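Local coordinates for transketolase (Campylobacter jejuni, PDB 3L84), which is a transketolase, a dimeric enzyme of the thiamine diphosphate-dependent family with two thiamine diphosphate-binding-fold domains and a separate C-terminal domain, at residues K432-V446 with A486-Q500. Sequence-based numbering, arbitrary orientation.
Sequences KIKHFFIFTHDSIGV and ALNADIPSAFVLSRQ
Lys434 reaches across to the turn after helix 476-488, an example of an ammonium group gathering backbone carbonyls. Its chain bends the same way at chi2, chi3 and chi4 (-46° to -65°), and Lys434 NZ thereby donates to Ala486 O at 2.8 Å, in the carbonyl plane, and to Ala489 O at 2.7 Å, from a tilted approach. A water accepts from the same NZ and donates to Leu487 O. Beside it the Phe436 ring lies with its edge to Ala486 O, while Phe436 CZ meets Leu487 CD2 at 3.7 Å, the side chains crossing at about a right angle.

Strands 436-440 and 493-496 run parallel, neighbours in the six-stranded parallel sheet of the pyrimidine-binding domain. Four backbone hydrogen bonds alternate along the pair: Phe437 N to Ser493 O, Phe495 N to Phe437 O, Phe439 N to Phe495 O and Leu497 N to Phe439 O. On one face Ile438 CD1 touches Phe495 CD2 and Ile438 CG2 packs on Leu497 CD1; Trp483 stacks on the Phe495 ring. On the other, Phe439 CE2 rests 3.9 Å from Ala494 CB.

Past the strand ends apolar and polar partners mix. With CG anti to the backbone N (chi1 -174°), the extended Arg499 chain lays its CG over one face of the His441 imidazole, 3.9 Å from the centroid, a CH-pi contact. A water joins His441 NE2 to Arg499 NE. At the end of strand 493-496, Asp442 CB presses on Val496 CG1 at 3.4 Å; Asp442 OD2 salt-bridges Arg472, and OD1 accepts from two waters leading to Gln500 NE2 and OE1.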
ATOM      1  N   LYS A 432      -7.016   3.140  17.480  1.00  6.01           N
ATOM      2  CA  LYS A 432      -6.514   2.425  18.674  1.00  6.32           C
ATOM      3  C   LYS A 432      -7.291   1.144  18.941  1.00  6.85           C
ATOM      4  O   LYS A 432      -7.597   0.821  20.086  1.00 10.36           O
ATOM      5  CB  LYS A 432      -6.420   3.337  19.915  1.00  6.29           C
ATOM      6  CG  LYS A 432      -5.625   4.591  19.692  1.00  8.74           C
ATOM      7  CD  LYS A 432      -5.625   5.469  20.950  1.00 11.05           C
ATOM      8  CE  LYS A 432      -4.779   4.989  22.014  1.00 15.11           C
ATOM      9  NZ  LYS A 432      -4.669   6.069  23.108  1.00 18.76           N
ATOM     10  N   ILE A 433      -7.597   0.408  17.871  1.00  6.26           N
ATOM     11  CA  ILE A 433      -8.288  -0.863  17.996  1.00  6.47           C
ATOM     12  C   ILE A 433      -7.362  -2.016  18.252  1.00  6.15           C
ATOM     13  O   ILE A 433      -6.145  -1.967  17.974  1.00  7.14           O
ATOM     14  CB  ILE A 433      -9.154  -1.201  16.777  1.00  6.51           C
ATOM     15  CG1 ILE A 433      -8.380  -1.106  15.474  1.00  7.43           C
ATOM     16  CG2 ILE A 433     -10.375  -0.286  16.715  1.00  9.46           C
ATOM     17  CD1 ILE A 433      -8.974  -1.865  14.267  1.00  8.46           C
ATOM     18  N   LYS A 434      -7.907  -3.088  18.817  1.00  6.44           N
ATOM     19  CA  LYS A 434      -7.166  -4.303  19.114  1.00  6.28           C
ATOM     20  C   LYS A 434      -7.218  -5.250  17.922  1.00  6.99           C
ATOM     21  O   LYS A 434      -8.129  -6.051  17.756  1.00  8.09           O
ATOM     22  CB  LYS A 434      -7.648  -4.929  20.419  1.00  7.05           C
ATOM     23  CG  LYS A 434      -7.576  -4.023  21.588  1.00  8.77           C
ATOM     24  CD  LYS A 434      -6.259  -3.226  21.741  1.00  9.50           C
ATOM     25  CE  LYS A 434      -5.046  -4.094  21.899  1.00 10.59           C
ATOM     26  NZ  LYS A 434      -5.112  -4.897  23.224  1.00  8.88           N
ATOM     27  N   HIS A 435      -6.239  -5.091  17.046  1.00  6.71           N
ATOM     28  CA  HIS A 435      -6.109  -5.830  15.785  1.00  6.13           C
ATOM     29  C   HIS A 435      -4.625  -6.154  15.692  1.00  6.13           C
ATOM     30  O   HIS A 435      -3.768  -5.276  15.883  1.00  6.86           O
ATOM     31  CB  HIS A 435      -6.555  -4.929  14.627  1.00  6.74           C
ATOM     32  CG  HIS A 435      -6.391  -5.489  13.240  1.00  6.34           C
ATOM     33  ND1 HIS A 435      -6.823  -4.787  12.132  1.00  5.88           N
ATOM     34  CD2 HIS A 435      -5.850  -6.635  12.759  1.00  6.16           C
ATOM     35  CE1 HIS A 435      -6.533  -5.475  11.032  1.00  6.11           C
ATOM     36  NE2 HIS A 435      -5.936  -6.609  11.390  1.00  6.56           N
ATOM     37  N   PHE A 436      -4.311  -7.437  15.529  1.00  5.60           N
ATOM     38  CA  PHE A 436      -2.920  -7.908  15.578  1.00  5.58           C
ATOM     39  C   PHE A 436      -2.431  -8.258  14.187  1.00  5.99           C
ATOM     40  O   PHE A 436      -3.123  -8.916  13.421  1.00  6.76           O
ATOM     41  CB  PHE A 436      -2.843  -9.123  16.522  1.00  6.01           C
ATOM     42  CG  PHE A 436      -3.525  -8.871  17.838  1.00  6.22           C
ATOM     43  CD1 PHE A 436      -2.982  -8.012  18.749  1.00  7.26           C
ATOM     44  CD2 PHE A 436      -4.749  -9.421  18.119  1.00  7.58           C
ATOM     45  CE1 PHE A 436      -3.620  -7.723  19.910  1.00  8.22           C
ATOM     46  CE2 PHE A 436      -5.397  -9.126  19.317  1.00  8.99           C
ATOM     47  CZ  PHE A 436      -4.855  -8.259  20.181  1.00  8.03           C
ATOM     48  N   PHE A 437      -1.241  -7.805  13.857  1.00  5.91           N
ATOM     49  CA  PHE A 437      -0.646  -7.980  12.537  1.00  6.46           C
ATOM     50  C   PHE A 437       0.524  -8.928  12.641  1.00  6.72           C
ATOM     51  O   PHE A 437       1.435  -8.700  13.445  1.00  6.73           O
ATOM     52  CB  PHE A 437      -0.216  -6.603  11.951  1.00  6.80           C
ATOM     53  CG  PHE A 437      -1.378  -5.677  11.645  1.00  5.63           C
ATOM     54  CD1 PHE A 437      -1.863  -5.579  10.352  1.00  7.34           C
ATOM     55  CD2 PHE A 437      -2.001  -4.962  12.641  1.00  7.58           C
ATOM     56  CE1 PHE A 437      -2.956  -4.755  10.077  1.00  7.83           C
ATOM     57  CE2 PHE A 437      -3.093  -4.158  12.352  1.00  8.27           C
ATOM     58  CZ  PHE A 437      -3.547  -4.076  11.087  1.00  7.92           C
ATOM     59  N   ILE A 438       0.510  -9.973  11.839  1.00  6.35           N
ATOM     60  CA  ILE A 438       1.481 -11.071  11.930  1.00  6.23           C
ATOM     61  C   ILE A 438       2.296 -11.000  10.646  1.00  5.99           C
ATOM     62  O   ILE A 438       1.762 -11.240   9.558  1.00  6.85           O
ATOM     63  CB  ILE A 438       0.773 -12.443  12.056  1.00  6.84           C
ATOM     64  CG1 ILE A 438      -0.289 -12.495  13.164  1.00  8.91           C
ATOM     65  CG2 ILE A 438       1.795 -13.563  12.175  1.00  7.58           C
ATOM     66  CD1 ILE A 438       0.131 -12.047  14.464  1.00  9.90           C
ATOM     67  N   PHE A 439       3.580 -10.672  10.768  1.00  5.21           N
ATOM     68  CA  PHE A 439       4.449 -10.461   9.615  1.00  6.35           C
ATOM     69  C   PHE A 439       5.638 -11.396   9.712  1.00  6.35           C
ATOM     70  O   PHE A 439       6.572 -11.109  10.456  1.00  8.45           O
ATOM     71  CB  PHE A 439       4.927  -9.018   9.560  1.00  6.68           C
ATOM     72  CG  PHE A 439       3.848  -7.964   9.399  1.00  6.26           C
ATOM     73  CD1 PHE A 439       2.801  -8.111   8.516  1.00  8.21           C
ATOM     74  CD2 PHE A 439       3.932  -6.787  10.100  1.00  7.90           C
ATOM     75  CE1 PHE A 439       1.862  -7.095   8.357  1.00  8.38           C
ATOM     76  CE2 PHE A 439       3.000  -5.778   9.946  1.00  8.21           C
ATOM     77  CZ  PHE A 439       1.969  -5.936   9.094  1.00  7.85           C
ATOM     78  N   THR A 440       5.665 -12.451   8.913  1.00  5.92           N
ATOM     79  CA  THR A 440       6.767 -13.383   8.932  1.00  6.17           C
ATOM     80  C   THR A 440       7.745 -13.052   7.818  1.00  5.90           C
ATOM     81  O   THR A 440       7.544 -12.105   7.029  1.00  7.31           O
ATOM     82  CB  THR A 440       6.310 -14.845   8.846  1.00  5.92           C
ATOM     83  OG1 THR A 440       5.878 -15.153   7.514  1.00  6.41           O
ATOM     84  CG2 THR A 440       5.187 -15.130   9.838  1.00  6.69           C
ATOM     85  N   HIS A 441       8.855 -13.753   7.764  1.00  5.23           N
ATOM     86  CA  HIS A 441       9.839 -13.593   6.695  1.00  6.29           C
ATOM     87  C   HIS A 441      10.412 -12.191   6.763  1.00  5.94           C
ATOM     88  O   HIS A 441      10.419 -11.419   5.813  1.00  6.52           O
ATOM     89  CB  HIS A 441       9.221 -13.935   5.347  1.00  6.12           C
ATOM     90  CG  HIS A 441       8.899 -15.386   5.194  1.00  6.38           C
ATOM     91  ND1 HIS A 441       8.030 -16.050   6.036  1.00  6.74           N
ATOM     92  CD2 HIS A 441       9.340 -16.300   4.302  1.00  8.93           C
ATOM     93  CE1 HIS A 441       7.955 -17.319   5.663  1.00  7.13           C
ATOM     94  NE2 HIS A 441       8.762 -17.501   4.631  1.00  8.73           N
ATOM     95  N   ASP A 442      10.988 -11.872   7.909  1.00  5.89           N
ATOM     96  CA  ASP A 442      11.275 -10.462   8.258  1.00  5.86           C
ATOM     97  C   ASP A 442      12.532  -9.836   7.711  1.00  6.13           C
ATOM     98  O   ASP A 442      12.725  -8.655   7.956  1.00  6.68           O
ATOM     99  CB  ASP A 442      11.314 -10.298   9.785  1.00  6.42           C
ATOM    100  CG  ASP A 442      12.535 -10.918  10.445  1.00  8.87           C
ATOM    101  OD1 ASP A 442      12.977 -11.985  10.012  1.00  8.18           O
ATOM    102  OD2 ASP A 442      12.979 -10.351  11.475  1.00  9.24           O
ATOM    103  N   SER A 443      13.366 -10.554   6.980  1.00  5.60           N
ATOM    104  CA  SER A 443      14.658 -10.000   6.623  1.00  6.16           C
ATOM    105  C   SER A 443      15.255 -10.698   5.416  1.00  6.72           C
ATOM    106  O   SER A 443      14.658 -11.582   4.812  1.00  6.92           O
ATOM    107  CB  SER A 443      15.638 -10.103   7.799  1.00  6.99           C
ATOM    108  OG  SER A 443      16.116 -11.437   7.899  1.00  8.55           O
ATOM    109  N   ILE A 444      16.481 -10.308   5.084  1.00  6.41           N
ATOM    110  CA  ILE A 444      17.315 -11.002   4.084  1.00  7.41           C
ATOM    111  C   ILE A 444      17.476 -12.482   4.393  1.00  7.69           C
ATOM    112  O   ILE A 444      17.855 -13.231   3.495  1.00  7.80           O
ATOM    113  CB  ILE A 444      18.722 -10.360   3.966  1.00  6.97           C
ATOM    114  CG1 ILE A 444      19.396 -10.116   5.340  1.00  7.68           C
ATOM    115  CG2 ILE A 444      18.629  -9.039   3.201  1.00  8.26           C
ATOM    116  CD1 ILE A 444      20.941  -9.910   5.262  1.00  8.49           C
ATOM    117  N   GLY A 445      17.168 -12.928   5.613  1.00  8.19           N
ATOM    118  CA  GLY A 445      17.150 -14.348   5.938  1.00  8.57           C
ATOM    119  C   GLY A 445      16.155 -15.152   5.115  1.00  9.06           C
ATOM    120  O   GLY A 445      16.242 -16.390   5.049  1.00 10.85           O
ATOM    121  N   VAL A 446      15.221 -14.474   4.454  1.00  8.63           N
ATOM    122  CA  VAL A 446      14.385 -15.096   3.427  1.00  9.23           C
ATOM    123  C   VAL A 446      15.201 -15.882   2.389  1.00  8.93           C
ATOM    124  O   VAL A 446      14.801 -16.963   1.935  1.00  9.71           O
ATOM    125  CB  VAL A 446      13.525 -13.990   2.765  1.00  9.14           C
ATOM    126  CG1 VAL A 446      12.975 -14.428   1.398  1.00 11.35           C
ATOM    127  CG2 VAL A 446      12.385 -13.628   3.698  1.00 10.04           C
ATOM    128  N   ALA A 486       0.712  -7.120  24.220  1.00  6.29           N
ATOM    129  CA  ALA A 486      -0.199  -6.716  23.155  1.00  6.82           C
ATOM    130  C   ALA A 486      -1.666  -6.876  23.547  1.00  6.55           C
ATOM    131  O   ALA A 486      -2.495  -6.006  23.231  1.00  6.87           O
ATOM    132  CB  ALA A 486       0.063  -7.513  21.904  1.00  7.74           C
ATOM    133  N   LEU A 487      -2.016  -7.958  24.242  1.00  5.96           N
ATOM    134  CA  LEU A 487      -3.413  -8.145  24.644  1.00  6.50           C
ATOM    135  C   LEU A 487      -3.870  -7.134  25.653  1.00  7.22           C
ATOM    136  O   LEU A 487      -5.047  -6.826  25.662  1.00  8.59           O
ATOM    137  CB  LEU A 487      -3.649  -9.569  25.153  1.00  7.17           C
ATOM    138  CG  LEU A 487      -3.531 -10.606  24.066  1.00  7.32           C
ATOM    139  CD1 LEU A 487      -3.445 -11.983  24.707  1.00 12.00           C
ATOM    140  CD2 LEU A 487      -4.639 -10.641  23.048  1.00 10.73           C
ATOM    141  N   ASN A 488      -2.984  -6.626  26.507  1.00  6.96           N
ATOM    142  CA  ASN A 488      -3.302  -5.644  27.534  1.00  8.74           C
ATOM    143  C   ASN A 488      -3.178  -4.208  27.049  1.00  7.45           C
ATOM    144  O   ASN A 488      -3.648  -3.268  27.695  1.00  7.88           O
ATOM    145  CB  ASN A 488      -2.429  -5.810  28.791  1.00  9.74           C
ATOM    146  CG  ASN A 488      -2.868  -6.962  29.709  1.00 15.29           C
ATOM    147  OD1 ASN A 488      -2.083  -7.405  30.539  1.00 24.51           O
ATOM    148  ND2 ASN A 488      -4.103  -7.377  29.611  1.00 21.27           N
ATOM    149  N   ALA A 489      -2.554  -4.004  25.890  1.00  6.05           N
ATOM    150  CA  ALA A 489      -2.277  -2.672  25.371  1.00  6.32           C
ATOM    151  C   ALA A 489      -3.521  -1.997  24.847  1.00  6.67           C
ATOM    152  O   ALA A 489      -4.557  -2.635  24.624  1.00  8.36           O
ATOM    153  CB  ALA A 489      -1.243  -2.733  24.234  1.00  7.29           C
ATOM    154  N   ASP A 490      -3.448  -0.684  24.696  1.00  6.74           N
ATOM    155  CA  ASP A 490      -4.573   0.101  24.208  1.00  7.68           C
ATOM    156  C   ASP A 490      -4.455   0.451  22.733  1.00  6.85           C
ATOM    157  O   ASP A 490      -5.232   1.294  22.253  1.00  7.61           O
ATOM    158  CB  ASP A 490      -4.798   1.354  25.081  1.00  9.21           C
ATOM    159  CG  ASP A 490      -3.717   2.366  24.973  1.00 11.87           C
ATOM    160  OD1 ASP A 490      -2.650   2.124  24.380  1.00 17.36           O
ATOM    161  OD2 ASP A 490      -3.953   3.499  25.530  1.00 22.47           O
ATOM    162  N   ILE A 491      -3.507  -0.151  22.030  1.00  6.10           N
ATOM    163  CA  ILE A 491      -3.209   0.160  20.628  1.00  6.25           C
ATOM    164  C   ILE A 491      -2.908  -1.150  19.927  1.00  5.72           C
ATOM    165  O   ILE A 491      -2.584  -2.152  20.595  1.00  6.76           O
ATOM    166  CB  ILE A 491      -2.000   1.126  20.529  1.00  5.71           C
ATOM    167  CG1 ILE A 491      -0.781   0.662  21.352  1.00  7.43           C
ATOM    168  CG2 ILE A 491      -2.402   2.580  20.894  1.00  5.88           C
ATOM    169  CD1 ILE A 491       0.470   1.517  21.133  1.00  8.96           C
ATOM    170  N   PRO A 492      -2.986  -1.198  18.595  1.00  5.20           N
ATOM    171  CA  PRO A 492      -2.622  -2.397  17.865  1.00  5.93           C
ATOM    172  C   PRO A 492      -1.150  -2.708  17.889  1.00  6.17           C
ATOM    173  O   PRO A 492      -0.305  -1.882  18.217  1.00  6.06           O
ATOM    174  CB  PRO A 492      -3.049  -2.089  16.449  1.00  5.91           C
ATOM    175  CG  PRO A 492      -3.016  -0.605  16.363  1.00  4.46           C
ATOM    176  CD  PRO A 492      -3.437  -0.117  17.704  1.00  4.79           C
ATOM    177  N   SER A 493      -0.840  -3.975  17.594  1.00  6.68           N
ATOM    178  CA  SER A 493       0.542  -4.461  17.579  1.00  6.96           C
ATOM    179  C   SER A 493       0.840  -5.250  16.318  1.00  6.53           C
ATOM    180  O   SER A 493      -0.045  -5.931  15.757  1.00  6.70           O
ATOM    181  CB  SER A 493       0.806  -5.407  18.758  1.00  7.66           C
ATOM    182  OG  SER A 493       0.767  -4.776  20.051  1.00  8.76           O
ATOM    183  N   ALA A 494       2.097  -5.168  15.867  1.00  6.65           N
ATOM    184  CA  ALA A 494       2.635  -6.004  14.849  1.00  6.85           C
ATOM    185  C   ALA A 494       3.676  -6.942  15.457  1.00  6.80           C
ATOM    186  O   ALA A 494       4.402  -6.557  16.382  1.00  7.86           O
ATOM    187  CB  ALA A 494       3.297  -5.181  13.746  1.00  8.26           C
ATOM    188  N   PHE A 495       3.754  -8.153  14.926  1.00  6.31           N
ATOM    189  CA  PHE A 495       4.727  -9.168  15.286  1.00  6.77           C
ATOM    190  C   PHE A 495       5.578  -9.442  14.053  1.00  6.41           C
ATOM    191  O   PHE A 495       5.078  -9.899  13.022  1.00  7.10           O
ATOM    192  CB  PHE A 495       4.003 -10.422  15.768  1.00  6.44           C
ATOM    193  CG  PHE A 495       3.236 -10.202  17.033  1.00  7.30           C
ATOM    194  CD1 PHE A 495       3.803 -10.453  18.275  1.00  7.90           C
ATOM    195  CD2 PHE A 495       1.995  -9.675  16.996  1.00  7.02           C
ATOM    196  CE1 PHE A 495       3.054 -10.234  19.443  1.00  9.08           C
ATOM    197  CE2 PHE A 495       1.283  -9.446  18.145  1.00  8.26           C
ATOM    198  CZ  PHE A 495       1.817  -9.718  19.359  1.00  9.05           C
ATOM    199  N   VAL A 496       6.872  -9.157  14.178  1.00  5.41           N
ATOM    200  CA  VAL A 496       7.835  -9.260  13.086  1.00  5.76           C
ATOM    201  C   VAL A 496       8.701 -10.495  13.363  1.00  4.89           C
ATOM    202  O   VAL A 496       9.438 -10.532  14.362  1.00  6.00           O
ATOM    203  CB  VAL A 496       8.640  -7.980  12.981  1.00  5.48           C
ATOM    204  CG1 VAL A 496       9.796  -8.091  11.935  1.00  7.08           C
ATOM    205  CG2 VAL A 496       7.763  -6.761  12.681  1.00  6.74           C
ATOM    206  N   LEU A 497       8.519 -11.509  12.522  1.00  5.30           N
ATOM    207  CA  LEU A 497       8.888 -12.874  12.842  1.00  5.09           C
ATOM    208  C   LEU A 497       9.808 -13.470  11.766  1.00  5.52           C
ATOM    209  O   LEU A 497       9.669 -13.175  10.574  1.00  5.09           O
ATOM    210  CB  LEU A 497       7.615 -13.707  12.973  1.00  5.40           C
ATOM    211  CG  LEU A 497       6.614 -13.167  14.005  1.00  5.82           C
ATOM    212  CD1 LEU A 497       5.247 -13.775  13.761  1.00  5.70           C
ATOM    213  CD2 LEU A 497       7.103 -13.338  15.417  1.00  6.75           C
ATOM    214  N   SER A 498      10.717 -14.359  12.181  1.00  5.45           N
ATOM    215  CA  SER A 498      11.690 -14.942  11.274  1.00  4.97           C
ATOM    216  C   SER A 498      11.202 -16.162  10.543  1.00  6.61           C
ATOM    217  O   SER A 498      10.384 -16.941  11.083  1.00  7.23           O
ATOM    218  CB  SER A 498      12.972 -15.300  12.027  1.00  5.04           C
ATOM    219  OG  SER A 498      12.778 -16.434  12.870  1.00  6.54           O
ATOM    220  N   ARG A 499      11.688 -16.336   9.311  1.00  6.70           N
ATOM    221  CA  ARG A 499      11.546 -17.589   8.559  1.00  7.77           C
ATOM    222  C   ARG A 499      12.437 -18.654   9.195  1.00  7.57           C
ATOM    223  O   ARG A 499      12.090 -19.824   9.305  1.00  7.41           O
ATOM    224  CB  ARG A 499      11.965 -17.355   7.086  1.00  9.99           C
ATOM    225  CG  ARG A 499      11.723 -18.542   6.202  1.00 12.75           C
ATOM    226  CD  ARG A 499      12.382 -18.439   4.843  1.00 16.52           C
ATOM    227  NE  ARG A 499      11.946 -19.600   4.043  1.00 18.40           N
ATOM    228  CZ  ARG A 499      12.633 -20.182   3.065  1.00 22.76           C
ATOM    229  NH1 ARG A 499      12.102 -21.235   2.437  1.00 23.39           N
ATOM    230  NH2 ARG A 499      13.844 -19.748   2.712  1.00 22.91           N
ATOM    231  N   GLN A 500      13.676 -18.253   9.477  1.00  7.63           N
ATOM    232  CA  GLN A 500      14.762 -19.145   9.837  1.00  7.32           C
ATOM    233  C   GLN A 500      14.860 -19.349  11.353  1.00  7.19           C
ATOM    234  O   GLN A 500      14.427 -18.519  12.147  1.00  7.46           O
ATOM    235  CB  GLN A 500      16.114 -18.632   9.309  1.00  8.25           C
ATOM    236  CG  GLN A 500      16.749 -17.454  10.095  1.00  7.51           C
ATOM    237  CD  GLN A 500      16.195 -16.086   9.775  1.00  7.95           C
ATOM    238  OE1 GLN A 500      15.121 -15.962   9.152  1.00  7.51           O
ATOM    239  NE2 GLN A 500      16.860 -15.052  10.283  1.00  7.15           N
TER
HETATM  240  O   HOH W   1      -6.831  -7.064  23.367  1.00  9.38           O
HETATM  241  O   HOH W   2       8.874 -20.112   3.469  1.00 29.10           O
HETATM  242  O   HOH W   3      15.649 -12.425  10.304  1.00  8.21           O
HETATM  243  O   HOH W   4      13.255 -14.137   8.189  1.00  8.72           O